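F5/8 type C domain protein (Bacteroides ovatus, PDB 4ZRX) is a putative alpha-L-fucosidase that probably hydrolyses terminal fucose residues from glycans with its barrel domain and also carries an F5/8 type C domain. Local coordinates at residues H11-Q16 / A277-W282; Q22-A27 / K272-A277; N240-T245 / E266-R271; G398-A403 / C446-Y451. All coordinates share one frame; numbering follows the deposited sequence. Where two conformers were deposited one is given.

Contact 1: H11-Q16 / A277-W282; sequences HVEFPQ and ATELFW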
# COMPACT_ATOMS: atom_id res chain seq x y z
N HIS A 11 -19.47 10.61 -15.30
CA HIS A 11 -19.26 10.12 -16.67
C HIS A 11 -19.53 11.20 -17.67
O HIS A 11 -20.42 12.04 -17.45
CB HIS A 11 -20.18 8.90 -16.86
CG HIS A 11 -20.18 8.33 -18.23
ND1 HIS A 11 -21.32 8.29 -19.00
CD2 HIS A 11 -19.20 7.76 -18.98
CE1 HIS A 11 -21.05 7.72 -20.16
NE2 HIS A 11 -19.77 7.38 -20.17
N VAL A 12 -18.73 11.22 -18.73
CA VAL A 12 -19.02 12.04 -19.87
C VAL A 12 -18.73 11.26 -21.14
O VAL A 12 -17.75 10.56 -21.22
CB VAL A 12 -18.21 13.38 -19.84
CG1 VAL A 12 -16.66 13.16 -19.85
CG2 VAL A 12 -18.59 14.27 -21.00
N GLU A 13 -19.62 11.39 -22.13
CA GLU A 13 -19.46 10.79 -23.45
C GLU A 13 -19.00 11.88 -24.42
O GLU A 13 -19.63 12.94 -24.47
CB GLU A 13 -20.82 10.24 -23.93
CG GLU A 13 -21.31 9.06 -23.11
CD GLU A 13 -22.69 9.27 -22.46
OE1 GLU A 13 -23.00 10.39 -21.96
OE2 GLU A 13 -23.45 8.28 -22.39
N PHE A 14 -17.94 11.66 -25.17
CA PHE A 14 -17.49 12.64 -26.12
C PHE A 14 -18.35 12.47 -27.39
O PHE A 14 -18.60 11.33 -27.81
CB PHE A 14 -16.03 12.46 -26.49
CG PHE A 14 -15.10 12.52 -25.33
CD1 PHE A 14 -15.25 13.48 -24.32
CD2 PHE A 14 -14.03 11.63 -25.27
CE1 PHE A 14 -14.35 13.53 -23.24
CE2 PHE A 14 -13.13 11.67 -24.18
CZ PHE A 14 -13.30 12.65 -23.18
N PRO A 15 -18.84 13.57 -27.96
CA PRO A 15 -19.54 13.48 -29.26
C PRO A 15 -18.66 12.88 -30.34
O PRO A 15 -17.43 13.00 -30.28
CB PRO A 15 -19.85 14.94 -29.61
CG PRO A 15 -19.79 15.68 -28.34
CD PRO A 15 -18.84 14.95 -27.43
N GLN A 16 -19.29 12.29 -31.33
CA GLN A 16 -18.61 11.34 -32.21
C GLN A 16 -17.34 11.83 -32.90
O GLN A 16 -16.40 11.07 -33.05
CB GLN A 16 -19.57 10.81 -33.27
CG GLN A 16 -19.46 9.31 -33.50
CD GLN A 16 -20.52 8.84 -34.46
OE1 GLN A 16 -20.99 9.60 -35.30
NE2 GLN A 16 -20.91 7.58 -34.34
N ALA A 277 -10.13 7.74 -26.99
CA ALA A 277 -11.22 7.53 -26.06
C ALA A 277 -12.51 8.14 -26.56
O ALA A 277 -12.48 9.20 -27.17
CB ALA A 277 -10.88 8.12 -24.69
N THR A 278 -13.63 7.50 -26.30
CA THR A 278 -14.95 8.09 -26.65
C THR A 278 -15.73 8.49 -25.40
O THR A 278 -16.85 8.98 -25.51
CB THR A 278 -15.83 7.08 -27.44
OG1 THR A 278 -16.00 5.90 -26.64
CG2 THR A 278 -15.19 6.72 -28.77
N GLU A 279 -15.18 8.21 -24.20
CA GLU A 279 -15.85 8.57 -22.98
C GLU A 279 -14.83 8.61 -21.85
O GLU A 279 -13.70 8.19 -22.03
CB GLU A 279 -16.99 7.62 -22.67
CG GLU A 279 -16.63 6.14 -22.63
CD GLU A 279 -17.82 5.23 -22.44
OE1 GLU A 279 -18.87 5.65 -21.87
OE2 GLU A 279 -17.69 4.05 -22.79
N LEU A 280 -15.25 9.19 -20.73
CA LEU A 280 -14.36 9.39 -19.62
C LEU A 280 -15.12 9.22 -18.34
O LEU A 280 -16.32 9.54 -18.25
CB LEU A 280 -13.64 10.75 -19.72
CG LEU A 280 -12.30 10.91 -18.97
CD1 LEU A 280 -11.20 10.18 -19.74
CD2 LEU A 280 -11.92 12.42 -18.88
N PHE A 281 -14.42 8.70 -17.34
CA PHE A 281 -15.04 8.29 -16.10
C PHE A 281 -14.37 8.96 -14.92
O PHE A 281 -13.14 8.98 -14.88
CB PHE A 281 -14.98 6.76 -15.91
CG PHE A 281 -15.49 5.98 -17.07
CD1 PHE A 281 -16.82 5.68 -17.20
CD2 PHE A 281 -14.62 5.55 -18.05
CE1 PHE A 281 -17.28 4.98 -18.32
CE2 PHE A 281 -15.06 4.87 -19.15
CZ PHE A 281 -16.39 4.59 -19.28
N TRP A 282 -15.14 9.43 -13.92
CA TRP A 282 -14.54 9.79 -12.63
C TRP A 282 -14.48 8.47 -11.86
O TRP A 282 -15.51 7.87 -11.43
CB TRP A 282 -15.30 10.86 -11.83
CG TRP A 282 -14.46 11.28 -10.65
CD1 TRP A 282 -14.42 10.71 -9.45
CD2 TRP A 282 -13.45 12.30 -10.64
NE1 TRP A 282 -13.44 11.24 -8.68
CE2 TRP A 282 -12.85 12.26 -9.37
CE3 TRP A 282 -13.00 13.24 -11.56
CZ2 TRP A 282 -11.85 13.16 -8.99
CZ3 TRP A 282 -11.98 14.13 -11.18
CH2 TRP A 282 -11.43 14.08 -9.89

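Contact 2: Q22-A27 / K272-A277; sequences QKVDMA and KILEKA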
# COMPACT_ATOMS: atom_id res chain seq x y z
N GLN A 22 -11.84 19.64 -27.76
CA GLN A 22 -13.17 19.46 -27.19
C GLN A 22 -13.12 18.38 -26.09
O GLN A 22 -13.75 18.51 -25.05
CB GLN A 22 -14.17 19.10 -28.28
CG GLN A 22 -14.55 20.31 -29.08
CD GLN A 22 -14.91 19.99 -30.52
OE1 GLN A 22 -15.48 18.94 -30.82
NE2 GLN A 22 -14.56 20.90 -31.43
N LYS A 23 -12.40 17.29 -26.36
CA LYS A 23 -12.24 16.24 -25.33
C LYS A 23 -11.57 16.76 -24.07
O LYS A 23 -12.00 16.41 -22.98
CB LYS A 23 -11.43 15.04 -25.84
CG LYS A 23 -12.16 14.26 -26.92
CD LYS A 23 -11.39 13.07 -27.39
CE LYS A 23 -12.14 12.38 -28.49
NZ LYS A 23 -11.42 11.17 -28.95
N VAL A 24 -10.53 17.56 -24.22
CA VAL A 24 -9.83 18.12 -23.09
C VAL A 24 -10.74 19.05 -22.28
O VAL A 24 -10.73 18.99 -21.05
CB VAL A 24 -8.54 18.83 -23.51
CG1 VAL A 24 -7.99 19.67 -22.42
CG2 VAL A 24 -7.52 17.77 -23.91
N ASP A 25 -11.54 19.86 -22.97
CA ASP A 25 -12.47 20.79 -22.33
C ASP A 25 -13.52 20.03 -21.51
O ASP A 25 -13.83 20.38 -20.37
CB ASP A 25 -13.17 21.64 -23.44
CG ASP A 25 -14.05 22.74 -22.90
OD1 ASP A 25 -15.15 22.45 -22.44
OD2 ASP A 25 -13.67 23.92 -23.03
N MSE A 26 -14.06 18.95 -22.09
CA MSE A 26 -15.04 18.16 -21.40
C MSE A 26 -14.38 17.40 -20.24
O MSE A 26 -14.90 17.34 -19.13
CB MSE A 26 -15.73 17.22 -22.38
CG MSE A 26 -16.56 18.01 -23.42
SE MSE A 26 -17.42 16.81 -24.67
CE MSE A 26 -18.96 16.32 -23.59
N ALA A 27 -13.21 16.84 -20.51
CA ALA A 27 -12.48 16.08 -19.47
C ALA A 27 -12.22 16.93 -18.20
O ALA A 27 -12.32 16.45 -17.08
CB ALA A 27 -11.13 15.59 -20.03
N LYS A 272 -2.70 12.35 -24.62
CA LYS A 272 -2.38 11.39 -25.67
C LYS A 272 -3.39 10.27 -25.70
O LYS A 272 -3.88 9.91 -26.78
CB LYS A 272 -0.99 10.83 -25.41
CG LYS A 272 -0.44 9.79 -26.37
CD LYS A 272 0.89 9.25 -25.70
CE LYS A 272 1.25 7.85 -26.06
NZ LYS A 272 1.79 7.86 -27.46
N ILE A 273 -3.68 9.67 -24.56
CA ILE A 273 -4.61 8.56 -24.57
C ILE A 273 -6.07 8.98 -24.77
O ILE A 273 -6.88 8.18 -25.25
CB ILE A 273 -4.36 7.64 -23.36
CG1 ILE A 273 -4.82 6.21 -23.66
CG2 ILE A 273 -4.95 8.16 -22.02
CD1 ILE A 273 -3.92 5.18 -22.93
N LEU A 274 -6.43 10.23 -24.44
CA LEU A 274 -7.76 10.76 -24.81
C LEU A 274 -8.09 10.65 -26.27
O LEU A 274 -9.27 10.51 -26.62
CB LEU A 274 -7.90 12.23 -24.44
CG LEU A 274 -8.03 12.49 -22.96
CD1 LEU A 274 -8.16 14.01 -22.70
CD2 LEU A 274 -9.26 11.75 -22.42
N GLU A 275 -7.05 10.65 -27.11
CA GLU A 275 -7.22 10.63 -28.58
C GLU A 275 -8.15 9.54 -29.07
O GLU A 275 -9.04 9.82 -29.84
CB GLU A 275 -5.86 10.51 -29.30
CG GLU A 275 -4.95 11.78 -29.15
CD GLU A 275 -5.29 12.92 -30.11
OE1 GLU A 275 -6.31 12.84 -30.84
OE2 GLU A 275 -4.54 13.92 -30.12
N LYS A 276 -7.98 8.30 -28.62
CA LYS A 276 -8.89 7.26 -29.06
C LYS A 276 -10.03 7.00 -28.10
O LYS A 276 -10.89 6.17 -28.40
CB LYS A 276 -8.15 6.00 -29.51
CG LYS A 276 -7.61 6.16 -30.96
CD LYS A 276 -6.88 4.94 -31.48
CE LYS A 276 -5.51 4.81 -30.81
NZ LYS A 276 -4.78 3.63 -31.37
N ALA A 277 -10.13 7.74 -26.99
CA ALA A 277 -11.22 7.53 -26.06
C ALA A 277 -12.51 8.14 -26.56
O ALA A 277 -12.48 9.20 -27.17
CB ALA A 277 -10.88 8.12 -24.69
O HOH W 1 -9.62 13.21 -30.27

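Contact 3: N240-T245 / E266-R271; sequences NATVLT and EDLGSR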
# COMPACT_ATOMS: atom_id res chain seq x y z
N ASN A 240 -7.69 10.63 -12.12
CA ASN A 240 -8.95 10.06 -11.68
C ASN A 240 -10.09 10.35 -12.61
O ASN A 240 -11.16 9.74 -12.52
CB ASN A 240 -9.19 10.44 -10.24
CG ASN A 240 -8.25 9.71 -9.29
OD1 ASN A 240 -7.77 8.60 -9.60
ND2 ASN A 240 -7.98 10.31 -8.19
N ALA A 241 -9.88 11.31 -13.50
CA ALA A 241 -10.68 11.45 -14.71
C ALA A 241 -9.95 10.55 -15.73
O ALA A 241 -8.91 10.92 -16.27
CB ALA A 241 -10.71 12.92 -15.19
N THR A 242 -10.46 9.34 -15.93
CA THR A 242 -9.71 8.28 -16.57
C THR A 242 -10.47 7.65 -17.74
O THR A 242 -11.73 7.63 -17.79
CB THR A 242 -9.32 7.16 -15.53
OG1 THR A 242 -8.60 6.15 -16.23
CG2 THR A 242 -10.54 6.55 -14.81
N VAL A 243 -9.70 7.20 -18.71
CA VAL A 243 -10.24 6.45 -19.85
C VAL A 243 -10.54 4.98 -19.49
O VAL A 243 -11.14 4.24 -20.30
CB VAL A 243 -9.28 6.50 -21.04
CG1 VAL A 243 -9.01 7.90 -21.44
CG2 VAL A 243 -7.96 5.77 -20.75
N LEU A 244 -10.04 4.50 -18.34
CA LEU A 244 -10.26 3.10 -17.96
C LEU A 244 -11.73 2.85 -17.68
O LEU A 244 -12.29 3.48 -16.82
CB LEU A 244 -9.39 2.70 -16.77
CG LEU A 244 -9.39 1.20 -16.41
CD1 LEU A 244 -8.72 0.33 -17.41
CD2 LEU A 244 -8.77 1.02 -14.97
N THR A 245 -12.32 1.87 -18.37
CA THR A 245 -13.73 1.60 -18.28
C THR A 245 -13.91 0.65 -17.09
O THR A 245 -13.29 -0.43 -17.05
CB THR A 245 -14.28 0.96 -19.57
OG1 THR A 245 -14.07 1.81 -20.68
CG2 THR A 245 -15.78 0.69 -19.39
N GLU A 266 0.30 2.10 -16.88
CA GLU A 266 0.95 3.35 -16.49
C GLU A 266 0.14 4.59 -16.76
O GLU A 266 0.04 5.44 -15.84
CB GLU A 266 2.27 3.42 -17.17
CG GLU A 266 3.18 2.43 -16.50
CD GLU A 266 4.42 2.21 -17.25
OE1 GLU A 266 4.47 2.62 -18.46
OE2 GLU A 266 5.31 1.52 -16.69
N ASP A 267 -0.43 4.69 -17.95
CA ASP A 267 -1.17 5.88 -18.37
C ASP A 267 -2.63 5.56 -18.54
O ASP A 267 -3.00 4.78 -19.45
CB ASP A 267 -0.60 6.40 -19.68
CG ASP A 267 -1.32 7.66 -20.21
OD1 ASP A 267 -2.11 8.27 -19.47
OD2 ASP A 267 -1.09 7.99 -21.40
N LEU A 268 -3.46 6.16 -17.69
CA LEU A 268 -4.86 5.98 -17.70
C LEU A 268 -5.63 7.28 -17.97
O LEU A 268 -6.85 7.27 -17.85
CB LEU A 268 -5.32 5.32 -16.40
CG LEU A 268 -4.71 3.92 -16.13
CD1 LEU A 268 -5.16 3.41 -14.80
CD2 LEU A 268 -5.15 2.95 -17.26
N GLY A 269 -4.95 8.35 -18.39
CA GLY A 269 -5.67 9.60 -18.67
C GLY A 269 -4.96 10.77 -19.27
O GLY A 269 -5.54 11.85 -19.24
N SER A 270 -3.75 10.60 -19.82
CA SER A 270 -3.05 11.72 -20.46
C SER A 270 -3.81 12.20 -21.69
O SER A 270 -4.64 11.49 -22.22
CB SER A 270 -1.67 11.33 -20.94
OG SER A 270 -1.79 10.42 -22.02
N ARG A 271 -3.48 13.39 -22.18
CA ARG A 271 -4.14 13.86 -23.41
C ARG A 271 -3.88 12.94 -24.60
O ARG A 271 -4.74 12.77 -25.46
CB ARG A 271 -3.67 15.26 -23.82
CG ARG A 271 -4.03 16.32 -22.82
CD ARG A 271 -3.77 17.73 -23.43
NE ARG A 271 -3.87 18.77 -22.41
CZ ARG A 271 -4.11 20.05 -22.63
NH1 ARG A 271 -4.41 20.48 -23.87
NH2 ARG A 271 -4.15 20.91 -21.63
O HOH W 2 -8.12 12.35 -18.54

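Contact 4: G398-A403 / C446-Y451; sequences GQRVEA and CRLTAY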
# COMPACT_ATOMS: atom_id res chain seq x y z
N GLY A 398 -13.30 19.56 -11.26
CA GLY A 398 -12.56 18.70 -12.18
C GLY A 398 -11.10 18.55 -11.83
O GLY A 398 -10.57 19.28 -10.95
N GLN A 399 -10.43 17.66 -12.55
CA GLN A 399 -9.00 17.47 -12.38
C GLN A 399 -8.29 18.09 -13.56
O GLN A 399 -8.50 17.65 -14.67
CB GLN A 399 -8.67 15.96 -12.29
CG GLN A 399 -7.20 15.78 -11.97
CD GLN A 399 -6.76 14.37 -11.82
OE1 GLN A 399 -7.55 13.44 -11.80
NE2 GLN A 399 -5.47 14.21 -11.59
N ARG A 400 -7.41 19.07 -13.33
CA ARG A 400 -6.91 19.89 -14.44
C ARG A 400 -5.41 20.05 -14.53
O ARG A 400 -4.90 20.21 -15.61
CB ARG A 400 -7.55 21.27 -14.35
CG ARG A 400 -9.07 21.17 -14.38
CD ARG A 400 -9.73 22.50 -14.39
NE ARG A 400 -11.18 22.36 -14.45
CZ ARG A 400 -12.00 23.31 -14.88
NH1 ARG A 400 -11.54 24.51 -15.27
NH2 ARG A 400 -13.31 23.09 -14.87
N VAL A 401 -4.71 20.01 -13.42
CA VAL A 401 -3.27 20.24 -13.42
C VAL A 401 -2.54 19.08 -14.07
O VAL A 401 -2.84 17.91 -13.84
CB VAL A 401 -2.72 20.57 -12.02
CG1 VAL A 401 -1.20 20.71 -12.03
CG2 VAL A 401 -3.34 21.89 -11.53
N GLU A 402 -1.66 19.46 -15.02
CA GLU A 402 -0.87 18.50 -15.78
C GLU A 402 0.64 18.55 -15.51
O GLU A 402 1.31 17.53 -15.68
CB GLU A 402 -1.12 18.66 -17.24
CG GLU A 402 -2.53 18.34 -17.63
CD GLU A 402 -2.85 18.68 -19.07
OE1 GLU A 402 -2.55 19.84 -19.44
OE2 GLU A 402 -3.39 17.79 -19.87
N ALA A 403 1.17 19.72 -15.14
CA ALA A 403 2.58 19.85 -14.73
C ALA A 403 2.76 21.06 -13.86
O ALA A 403 2.12 22.10 -14.09
CB ALA A 403 3.47 19.97 -15.96
N CYS A 446 -1.93 22.97 -17.68
CA CYS A 446 -3.21 22.52 -17.13
C CYS A 446 -4.26 22.52 -18.20
O CYS A 446 -4.07 23.15 -19.28
CB CYS A 446 -3.64 23.35 -15.96
SG CYS A 446 -3.85 25.16 -16.31
N ARG A 447 -5.34 21.82 -17.92
CA ARG A 447 -6.51 21.80 -18.75
C ARG A 447 -7.40 22.94 -18.35
O ARG A 447 -7.73 23.09 -17.18
CB ARG A 447 -7.23 20.47 -18.60
CG ARG A 447 -6.29 19.30 -18.93
CD ARG A 447 -6.95 17.94 -18.64
NE ARG A 447 -6.06 16.88 -19.08
CZ ARG A 447 -6.34 15.58 -19.11
NH1 ARG A 447 -7.52 15.10 -18.69
NH2 ARG A 447 -5.40 14.75 -19.53
N LEU A 448 -7.84 23.74 -19.35
CA LEU A 448 -8.64 24.94 -19.04
C LEU A 448 -7.97 25.76 -17.92
O LEU A 448 -6.78 25.96 -18.02
CB LEU A 448 -10.05 24.59 -18.66
CG LEU A 448 -10.91 23.85 -19.68
CD1 LEU A 448 -12.38 23.72 -19.21
CD2 LEU A 448 -10.87 24.50 -21.07
N THR A 449 -8.72 26.28 -16.93
CA THR A 449 -8.15 27.00 -15.81
C THR A 449 -8.05 26.09 -14.60
O THR A 449 -9.06 25.50 -14.21
CB THR A 449 -9.02 28.23 -15.52
OG1 THR A 449 -9.02 29.06 -16.68
CG2 THR A 449 -8.47 29.05 -14.37
N ALA A 450 -6.86 25.98 -13.99
CA ALA A 450 -6.67 25.19 -12.78
C ALA A 450 -7.13 25.95 -11.56
O ALA A 450 -6.99 27.17 -11.52
CB ALA A 450 -5.20 24.87 -12.60
N TYR A 451 -7.67 25.23 -10.61
CA TYR A 451 -8.14 25.78 -9.32
C TYR A 451 -7.39 25.10 -8.17
O TYR A 451 -7.65 23.94 -7.86
CB TYR A 451 -9.64 25.55 -9.18
CG TYR A 451 -10.41 26.18 -10.28
CD1 TYR A 451 -10.33 27.55 -10.52
CD2 TYR A 451 -11.23 25.44 -11.11
CE1 TYR A 451 -11.06 28.12 -11.57
CE2 TYR A 451 -11.93 26.01 -12.15
CZ TYR A 451 -11.84 27.33 -12.37
OH TYR A 451 -12.54 27.88 -13.43
O HOH W 3 -9.43 16.20 -16.84
O HOH W 4 -12.79 26.77 -16.27
O HOH W 5 -2.34 15.12 -19.95

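Contact 1: H11-Q16 / A277-W282
His-11 NE2 donates to Glu-279 OE1 over 2.6 Å, the shortest polar link between residues 11-16 and 277-282. The oxygen sits at the edge of the imidazole and is approached on its anti side, with ring and carboxylate planes 61° apart. The ring gets there because CG stands anti to the backbone N (chi1 176°), which lays it alongside Phe-281; CD2 of His-11 comes within 3.4 Å of Phe-281 CE1, in a nearly parallel pair, strongly offset, with little face shared. Beneath these side chains runs an antiparallel ladder, in which Val-12 and Leu-280 form the hydrogen-bonded pair (Val-12 N to Leu-280 O 3.0 Å, Leu-280 N to Val-12 O 2.9 Å). One step beyond its end, Phe-14 N donates a further hydrogen bond to Thr-278 O. The Phe-14 ring takes Glu-279 CA over one face and Ala-277 O at its edge, while its CZ meets Leu-280 CB at 4.0 Å. Val-12 and Leu-280 project from the other face of the ladder, onto helix 20-27. Arg-251 grips Glu-279 OE2, so the carboxylate is held at both oxygens: one face is tied by polar bonds backed by an aromatic neighbour, the other by apolar packing.

Contact 2: Q22-A27 / K272-A277
Lys-23 drives its side chain, extended beyond CG, into a turn of backbone carbonyls, and its ammonium is the crux of the meeting between helix 20-27 and residues 272-277. NZ of Lys-23 donates to Ala-277 O at 2.9 Å, in the carbonyl plane, and to Leu-274 O at 3.2 Å, with the donor tilted somewhat from that plane. A third bond, from Lys-23 NZ to Glu-275 O, is weak. These acceptors belong to a type I turn from Leu-274 to Ala-277, whose own closing bond, Ala-277 N to Leu-274 O, shares an oxygen with the lysine. Gathering three carbonyls around one buried cation probably stabilises both the charge and the bend.

The lysine among the carbonyls is the tight part, its CD lying 3.4 Å from Leu-274 O. Apolar packing adds to it: Leu-274 CD1 meets Val-24 CG2 at 4.0 Å, the two side chains crossing at about a right angle, and Ala-27 CB at 4.3 Å. The other flank is looser and wet. Exposed Glu-275 keeps its carboxylate away from the ammonium, OE1 lying 5.7 Å from Lys-23 NZ, and a water spans the interval: it accepts from NZ at 3.0 Å and gives OE1 only a weak bond.

Around this pairing, Phe-14 lies against Lys-23, Leu-280 of strand 279-290 touches both Ala-27 and Leu-274, and Leu-259 of helix 252-259 packs on Lys-276 and Ala-277.

Contact 3: N240-T245 / E266-R271
Leu-268 O accepts hydrogen bonds from opposite faces of its carbonyl plane, from Thr-242 OG1 (2.6 Å) and Val-243 N (3.0 Å); each donor is tilted out of the plane by a little over 20°. Thr-242 opens an ST turn at the end of strand 241-242, since its OG1 also accepts from Leu-244 N at 3.0 Å. The hydroxyl can do both jobs because OG1 lies anti to the backbone N (chi1 180°), beside the carbonyl carbon. A valine in place of Thr-242 would probably leave Leu-268 O with one donor fewer and Leu-244 N without its acceptor, setting the turn free to shift.

The opposing loop is stiffened by a carboxylate. Asp-267 OD1 takes Gly-269 N on its anti side, well out of the carboxylate plane, as an Asx turn, and Ser-270 N at 2.9 Å through its syn lone pair. Asp-267 OD2 receives Ser-270 OG at 2.6 Å, which probably steadies this N-cap residue of helix 271-274, whose OG caps Ile-273 N. Apolar contact is lighter: Leu-268 CD2 lies 4.3 Å from Leu-244 CB, with Val-261 packing on both leucines. Gly-269 passes close under the strand, where a beta carbon would collide with Ala-241 O. A single water stitches the backbones there, donating to Ala-241 O at 2.8 Å and to Gly-269 O at 2.7 Å.

Contact 4: G398-A403 / C446-Y451
Arg-400 sets CG anti to its carbonyl carbon (chi1 -58°) and then runs straight out to NE, a course that carries its guanidinium across residues 446-451. There NH1 of Arg-400 donates to Thr-449 O at 2.9 Å. Tyr-451 CE2 lies over one guanidinium face, 3.5 Å from NH1, with the planes 47° apart, and Leu-448 CD1 lies over the opposite face. A water at the edge links NH1 to Tyr-451 OH, and NH2 is held by Lys-397 O. An alanine here would probably leave Thr-449 O without this donor and open a gap between Leu-448 and Tyr-451.

Arg-447, likewise extended, answers from the other segment: its NE forms a nearly straight salt bridge of 2.9 Å to Glu-402 OE2, in the guanidinium plane but from above the carboxylate plane. Between the two arginines, Arg-447 N donates to Arg-400 O at 2.8 Å. Apart from the charges, Val-401 CG2 packs on Ala-450 CB at 3.7 Å. Residues 446-451 carry the chain from one sheet to the other of the beta-sandwich that follows the barrel domain. Because Glu-402 OE2 is also bridged by Arg-271, a single carboxylate oxygen probably balances two positive charges where the sandwich meets the barrel.

How the contacts relate
Contacts 1, 2 and 3 belong to the barrel domain, and contact 4 to the beta-sandwich beside it. Contacts 1 and 3 use one sheet, strand 279-290 lying next to both 11-13 and 241-242; contact 2 shares Ala-277 with contact 1 and packs Leu-274 on Val-243 of contact 3. Burial changes the chemistry. Every touching residue of contact 3 is buried, and it relies on main-chain acceptors; contact 2 feeds carbonyls a cation but has a watery rim; contact 1, only partly buried, adds a histidine-carboxylate hydrogen bond to its strand pairing. Contact 4 is mostly buried yet rich in charge, and it meets contact 3 through Arg-271 with Glu-402 and Asn-240 with Gln-399.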